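Local coordinates for isochorismatase family protein family (Burkholderia thailandensis, PDB 3TXY) that is of unknown function but belongs to the isochorismatase family, many of whose members are hydrolases, although it lacks their cysteine nucleophile, at residues V14-I19 and D128-G133; V156-V161 and V183-D188. All coordinates share one frame; numbering follows the deposited sequence.

Interaction 1: V14-I19 and D128-G133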
ATOM      1  N   VAL A  14      15.027  13.587  10.104  1.00 12.79           N
ATOM      2  CA  VAL A  14      14.464  12.251  10.218  1.00 12.39           C
ATOM      3  C   VAL A  14      13.551  12.121  11.443  1.00 11.91           C
ATOM      4  O   VAL A  14      13.844  12.659  12.495  1.00 12.49           O
ATOM      5  CB  VAL A  14      15.577  11.164  10.270  1.00 12.38           C
ATOM      6  CG1 VAL A  14      16.418  11.294  11.535  1.00 12.79           C
ATOM      7  CG2 VAL A  14      14.978   9.763  10.144  1.00 11.91           C
ATOM      8  N   ALA A  15      12.451  11.399  11.262  1.00 11.47           N
ATOM      9  CA  ALA A  15      11.502  11.054  12.310  1.00 11.20           C
ATOM     10  C   ALA A  15      11.365   9.541  12.489  1.00 10.93           C
ATOM     11  O   ALA A  15      11.522   8.763  11.535  1.00 10.80           O
ATOM     12  CB  ALA A  15      10.136  11.666  11.995  1.00 11.26           C
ATOM     13  N   LEU A  16      11.081   9.145  13.731  1.00 10.80           N
ATOM     14  CA  LEU A  16      10.731   7.768  14.091  1.00 10.61           C
ATOM     15  C   LEU A  16       9.207   7.666  14.077  1.00 10.12           C
ATOM     16  O   LEU A  16       8.532   8.468  14.708  1.00 10.30           O
ATOM     17  CB  LEU A  16      11.251   7.408  15.493  1.00 10.93           C
ATOM     18  CG  LEU A  16      11.118   5.939  15.937  1.00 10.99           C
ATOM     19  CD1 LEU A  16      11.999   4.994  15.126  1.00 11.07           C
ATOM     20  CD2 LEU A  16      11.465   5.802  17.421  1.00 11.35           C
ATOM     21  N   VAL A  17       8.672   6.696  13.335  1.00  9.63           N
ATOM     22  CA  VAL A  17       7.228   6.479  13.239  1.00  9.25           C
ATOM     23  C   VAL A  17       6.946   5.023  13.608  1.00  9.07           C
ATOM     24  O   VAL A  17       7.439   4.114  12.947  1.00  8.84           O
ATOM     25  CB  VAL A  17       6.707   6.765  11.818  1.00  9.11           C
ATOM     26  CG1 VAL A  17       5.200   6.479  11.719  1.00  8.91           C
ATOM     27  CG2 VAL A  17       7.015   8.212  11.445  1.00  9.37           C
ATOM     28  N   ALA A  18       6.183   4.816  14.677  1.00  9.13           N
ATOM     29  CA  ALA A  18       5.965   3.492  15.255  1.00  9.22           C
ATOM     30  C   ALA A  18       4.497   3.124  15.133  1.00  9.22           C
ATOM     31  O   ALA A  18       3.631   3.866  15.620  1.00  9.49           O
ATOM     32  CB  ALA A  18       6.368   3.510  16.732  1.00  9.52           C
ATOM     33  N   ILE A  19       4.207   1.986  14.497  1.00  9.38           N
ATOM     34  CA  ILE A  19       2.823   1.632  14.143  1.00  9.28           C
ATOM     35  C   ILE A  19       2.191   0.631  15.102  1.00  9.51           C
ATOM     36  O   ILE A  19       2.688  -0.478  15.253  1.00  9.49           O
ATOM     37  CB  ILE A  19       2.745   1.024  12.724  1.00  9.15           C
ATOM     38  CG1 ILE A  19       3.387   1.930  11.658  1.00  8.91           C
ATOM     39  CG2 ILE A  19       1.294   0.738  12.371  1.00  8.96           C
ATOM     40  CD1 ILE A  19       2.822   3.340  11.612  1.00  9.08           C
ATOM     41  N   ASP A 128      12.803  12.063   5.991  1.00 12.84           N
ATOM     42  CA  ASP A 128      13.145  10.664   6.143  1.00 12.76           C
ATOM     43  C   ASP A 128      12.302  10.105   7.302  1.00 12.31           C
ATOM     44  O   ASP A 128      12.164  10.758   8.343  1.00 12.15           O
ATOM     45  CB  ASP A 128      14.630  10.494   6.520  1.00 13.29           C
ATOM     46  CG  ASP A 128      15.610  10.874   5.391  1.00 14.01           C
ATOM     47  OD1 ASP A 128      15.319  11.790   4.584  1.00 13.91           O
ATOM     48  OD2 ASP A 128      16.711  10.265   5.350  1.00 14.74           O
ATOM     49  N   ILE A 129      11.740   8.916   7.128  1.00 12.21           N
ATOM     50  CA  ILE A 129      11.065   8.234   8.237  1.00 12.13           C
ATOM     51  C   ILE A 129      11.691   6.873   8.514  1.00 12.18           C
ATOM     52  O   ILE A 129      12.041   6.126   7.595  1.00 12.28           O
ATOM     53  CB  ILE A 129       9.517   8.142   8.107  1.00 12.04           C
ATOM     54  CG1 ILE A 129       9.056   7.217   6.979  1.00 12.55           C
ATOM     55  CG2 ILE A 129       8.900   9.527   7.933  1.00 12.07           C
ATOM     56  CD1 ILE A 129       7.539   7.003   6.982  1.00 12.51           C
ATOM     57  N   VAL A 130      11.854   6.589   9.803  1.00 12.13           N
ATOM     58  CA  VAL A 130      12.281   5.294  10.286  1.00 12.31           C
ATOM     59  C   VAL A 130      11.049   4.631  10.882  1.00 11.89           C
ATOM     60  O   VAL A 130      10.438   5.142  11.819  1.00 12.00           O
ATOM     61  CB  VAL A 130      13.442   5.420  11.291  1.00 12.73           C
ATOM     62  CG1 VAL A 130      13.712   4.077  11.980  1.00 12.93           C
ATOM     63  CG2 VAL A 130      14.675   5.954  10.556  1.00 13.11           C
ATOM     64  N   LEU A 131      10.695   3.480  10.309  1.00 11.83           N
ATOM     65  CA  LEU A 131       9.447   2.798  10.590  1.00 11.51           C
ATOM     66  C   LEU A 131       9.635   1.534  11.427  1.00 11.35           C
ATOM     67  O   LEU A 131      10.471   0.681  11.130  1.00 11.36           O
ATOM     68  CB  LEU A 131       8.793   2.464   9.254  1.00 11.92           C
ATOM     69  CG  LEU A 131       7.314   2.552   8.969  1.00 12.13           C
ATOM     70  CD1 LEU A 131       6.554   3.705   9.625  1.00 11.84           C
ATOM     71  CD2 LEU A 131       7.167   2.620   7.436  1.00 12.43           C
ATOM     72  N   THR A 132       8.864   1.457  12.510  1.00 10.85           N
ATOM     73  CA  THR A 132       8.740   0.250  13.307  1.00 10.81           C
ATOM     74  C   THR A 132       7.266  -0.081  13.492  1.00 10.50           C
ATOM     75  O   THR A 132       6.388   0.739  13.210  1.00 10.26           O
ATOM     76  CB  THR A 132       9.396   0.401  14.700  1.00 11.11           C
ATOM     77  OG1 THR A 132       8.516   1.094  15.602  1.00 11.00           O
ATOM     78  CG2 THR A 132      10.701   1.139  14.608  1.00 11.21           C
ATOM     79  N   GLY A 133       7.003  -1.280  13.989  1.00 10.55           N
ATOM     80  CA  GLY A 133       5.674  -1.660  14.472  1.00 10.51           C
ATOM     81  C   GLY A 133       5.101  -2.969  13.939  1.00 10.63           C
ATOM     82  O   GLY A 133       5.828  -3.834  13.453  1.00 10.64           O
TER
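Two central strands of the parallel sheet, 14-19 and 128-133, pair in register from Val14 beside Asp128 to Ile19 beside Gly133. Five backbone hydrogen bonds join them, running from Ala15 N to Asp128 O (3.0 Å) up to Ile19 N to Thr132 O (2.8 Å). The last is the most bent, with its donor tilted 34° from the carbonyl plane. On the face of Val17 and Leu131, the two side chains lie side by side and point the same way, with Val17 CG1 3.7 Å from Leu131 CD1; Leu131 CD1 also lies 4.2 Å from Ile19 CG1. Helix 136-149 packs over this face. On the other face Leu16 holds CG anti to its backbone N (chi1 -172°), and this together with chi2 (67°) carries CD1 to 3.7 Å from Val130 CG1, while Val14 CG2 meets Val130 CG2 at 3.8 Å. Helix 35-51 covers this side, where Thr132 OG1 packs against Ala18 CB (3.4 Å) and hydrogen-bonds Thr42 OG1. At the strand starts, buried Asp128 gives OD2 to Asn11 N and OD1 to Asn153 ND2. A buried parallel sheet clad by helices on both faces is the core of the three-layer alpha/beta fold of isochorismatase-like hydrolases.

Interaction 2: V156-V161 and V183-D188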
ATOM      1  N   VAL A 156      12.847   0.843   7.014  1.00 10.91           N
ATOM      2  CA  VAL A 156      12.117  -0.111   7.851  1.00 10.61           C
ATOM      3  C   VAL A 156      13.088  -0.913   8.735  1.00 10.60           C
ATOM      4  O   VAL A 156      14.101  -1.420   8.265  1.00 10.56           O
ATOM      5  CB  VAL A 156      11.255  -1.057   7.015  1.00 10.61           C
ATOM      6  CG1 VAL A 156      10.401  -1.927   7.916  1.00 11.03           C
ATOM      7  CG2 VAL A 156      10.368  -0.243   6.093  1.00 10.48           C
ATOM      8  N   VAL A 157      12.755  -1.002  10.021  1.00 10.50           N
ATOM      9  CA  VAL A 157      13.637  -1.597  11.016  1.00 10.82           C
ATOM     10  C   VAL A 157      13.285  -3.069  11.196  1.00 10.87           C
ATOM     11  O   VAL A 157      12.289  -3.415  11.847  1.00 10.71           O
ATOM     12  CB  VAL A 157      13.559  -0.862  12.382  1.00 11.01           C
ATOM     13  CG1 VAL A 157      14.510  -1.500  13.387  1.00 11.54           C
ATOM     14  CG2 VAL A 157      13.869   0.630  12.206  1.00 10.91           C
ATOM     15  N   SER A 158      14.144  -3.933  10.651  1.00 11.18           N
ATOM     16  CA  SER A 158      13.851  -5.347  10.538  1.00 11.24           C
ATOM     17  C   SER A 158      13.592  -6.038  11.874  1.00 11.57           C
ATOM     18  O   SER A 158      12.708  -6.912  11.977  1.00 11.53           O
ATOM     19  CB  SER A 158      14.974  -6.073   9.776  1.00 11.59           C
ATOM     20  OG  SER A 158      16.211  -5.901  10.406  1.00 12.31           O
ATOM     21  N   ASP A 159      14.333  -5.636  12.903  1.00 11.88           N
ATOM     22  CA  ASP A 159      14.138  -6.220  14.231  1.00 12.44           C
ATOM     23  C   ASP A 159      13.179  -5.419  15.105  1.00 12.19           C
ATOM     24  O   ASP A 159      13.116  -5.626  16.323  1.00 12.92           O
ATOM     25  CB  ASP A 159      15.482  -6.502  14.926  1.00 13.32           C
ATOM     26  CG  ASP A 159      16.378  -5.293  15.033  1.00 13.81           C
ATOM     27  OD1 ASP A 159      16.151  -4.271  14.361  1.00 13.45           O
ATOM     28  OD2 ASP A 159      17.358  -5.384  15.821  1.00 15.07           O
ATOM     29  N   ALA A 160      12.413  -4.513  14.481  1.00 11.60           N
ATOM     30  CA  ALA A 160      11.317  -3.841  15.172  1.00 11.46           C
ATOM     31  C   ALA A 160      10.046  -3.793  14.335  1.00 11.01           C
ATOM     32  O   ALA A 160       9.212  -2.914  14.548  1.00 11.09           O
ATOM     33  CB  ALA A 160      11.738  -2.438  15.614  1.00 11.74           C
ATOM     34  N   VAL A 161       9.910  -4.727  13.396  1.00 10.55           N
ATOM     35  CA  VAL A 161       8.650  -5.025  12.727  1.00 10.26           C
ATOM     36  C   VAL A 161       8.421  -6.540  12.790  1.00 10.63           C
ATOM     37  O   VAL A 161       9.356  -7.326  12.554  1.00 10.84           O
ATOM     38  CB  VAL A 161       8.587  -4.512  11.260  1.00  9.73           C
ATOM     39  CG1 VAL A 161       8.727  -2.986  11.224  1.00  9.45           C
ATOM     40  CG2 VAL A 161       9.634  -5.173  10.349  1.00  9.69           C
ATOM     41  N   VAL A 183      16.117  -1.265   4.255  1.00 12.35           N
ATOM     42  CA  VAL A 183      15.878  -2.187   5.361  1.00 12.14           C
ATOM     43  C   VAL A 183      17.150  -2.259   6.194  1.00 12.85           C
ATOM     44  O   VAL A 183      18.243  -2.449   5.656  1.00 13.71           O
ATOM     45  CB  VAL A 183      15.451  -3.572   4.851  1.00 12.26           C
ATOM     46  CG1 VAL A 183      15.139  -4.522   5.993  1.00 11.98           C
ATOM     47  CG2 VAL A 183      14.216  -3.453   3.951  1.00 11.84           C
ATOM     48  N   ALA A 184      17.022  -2.052   7.497  1.00 12.58           N
ATOM     49  CA  ALA A 184      18.186  -2.040   8.385  1.00 13.21           C
ATOM     50  C   ALA A 184      17.768  -2.481   9.777  1.00 13.33           C
ATOM     51  O   ALA A 184      16.580  -2.501  10.088  1.00 12.83           O
ATOM     52  CB  ALA A 184      18.779  -0.641   8.425  1.00 13.50           C
ATOM     53  N   THR A 185      18.740  -2.856  10.603  1.00 13.88           N
ATOM     54  CA  THR A 185      18.471  -3.175  11.997  1.00 14.26           C
ATOM     55  C   THR A 185      18.433  -1.879  12.827  1.00 14.36           C
ATOM     56  O   THR A 185      18.966  -0.845  12.420  1.00 14.62           O
ATOM     57  CB  THR A 185      19.556  -4.109  12.573  1.00 14.91           C
ATOM     58  OG1 THR A 185      20.807  -3.410  12.610  1.00 16.19           O
ATOM     59  CG2 THR A 185      19.693  -5.407  11.743  1.00 14.90           C
ATOM     60  N   ALA A 186      17.803  -1.947  13.993  1.00 14.45           N
ATOM     61  CA  ALA A 186      17.813  -0.855  14.957  1.00 14.76           C
ATOM     62  C   ALA A 186      19.222  -0.327  15.245  1.00 15.53           C
ATOM     63  O   ALA A 186      19.425   0.883  15.320  1.00 15.56           O
ATOM     64  CB  ALA A 186      17.162  -1.315  16.264  1.00 14.72           C
ATOM     65  N   ALA A 187      20.178  -1.235  15.434  1.00 16.36           N
ATOM     66  CA  ALA A 187      21.576  -0.856  15.682  1.00 17.56           C
ATOM     67  C   ALA A 187      22.179  -0.100  14.495  1.00 17.87           C
ATOM     68  O   ALA A 187      22.918   0.871  14.696  1.00 18.48           O
ATOM     69  CB  ALA A 187      22.420  -2.099  16.004  1.00 18.03           C
ATOM     70  N   ASP A 188      21.904  -0.581  13.278  1.00 17.76           N
ATOM     71  CA  ASP A 188      22.302   0.082  12.030  1.00 18.44           C
ATOM     72  C   ASP A 188      21.713   1.510  11.989  1.00 17.86           C
ATOM     73  O   ASP A 188      22.372   2.455  11.567  1.00 18.24           O
ATOM     74  CB  ASP A 188      21.695  -0.600  10.773  1.00 18.41           C
ATOM     75  CG  ASP A 188      22.303  -1.960  10.395  1.00 19.30           C
ATOM     76  OD1 ASP A 188      23.432  -2.310  10.818  1.00 19.87           O
ATOM     77  OD2 ASP A 188      21.600  -2.670   9.575  1.00 19.48           O
TER
HETATM   78  O   HOH W   1      19.653  -4.006  16.212  1.00 14.31           O
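The edge of the parallel sheet, where strand 182-184 runs beside strand 153-162 and passes into helix 186-194, is secured here by backbone pairing and a carboxylate. Val156 O receives Ala184 N at 3.1 Å, and Ala184 O in turn receives Ser158 N at 2.9 Å. Beyond this short pairing the chains part: 157-160 folds into a type I turn closed by Ala160 N to Val157 O, and Ala184 gives way to the helix start. Asp159 bridges the two. Its CG sits between its backbone N and carbonyl carbon (chi1 55°), which carries the carboxylate across to the helix, and OD1 takes the first-turn Ala186 N on its syn lone pair at 2.9 Å in a nearly straight bond (169°). A water continues the link, donating to Asp159 OD2 and accepting from Ala187 N. The negative charge thus faces the helix N-terminus, an arrangement that would favour the ionised form. Strand 153-162, helix 166-180 and strand 182-184 make up a beta-alpha-beta unit, and the crossover helix lays Leu173 and Phe177 against Val183. Within the helix start, Thr185 is the N-cap of a capping box: Thr185 OG1 accepts Asp188 N (3.1 Å), while Asp188 OD2, met from above its carboxylate plane, accepts Thr185 N (3.0 Å). Apolar packing is slight, with Val157 CG1 touching Ala186 CB at 3.9 Å on the face covered by helix 35-51. Val183 N hydrogen-bonds Asp76 OD2 of the second subunit, so this outer strand also meets the dimer partner.

Overall arrangement
Both interactions belong to one parallel sheet, and strands 128-134 and 153-162 are neighbours in it. They touch directly: Leu131 O lies 3.0 Å from Val157 N and Gly133 N 2.8 Å from Ala160 O, both probable hydrogen bonds, while Val130 CG1 packs on Val157 CG2. Interaction 1 is wholly buried, its centre about 6 Å from the centre of the chain, and its chemistry is continuous backbone pairing with aliphatic packing on both faces. Interaction 2 lies farther out and is partly buried. Its pairing is brief, and one carboxylate, that of Asp159, and a water take over where strand becomes helix. Helix 35-51 reaches both, and the second subunit contacts interaction 2 alone.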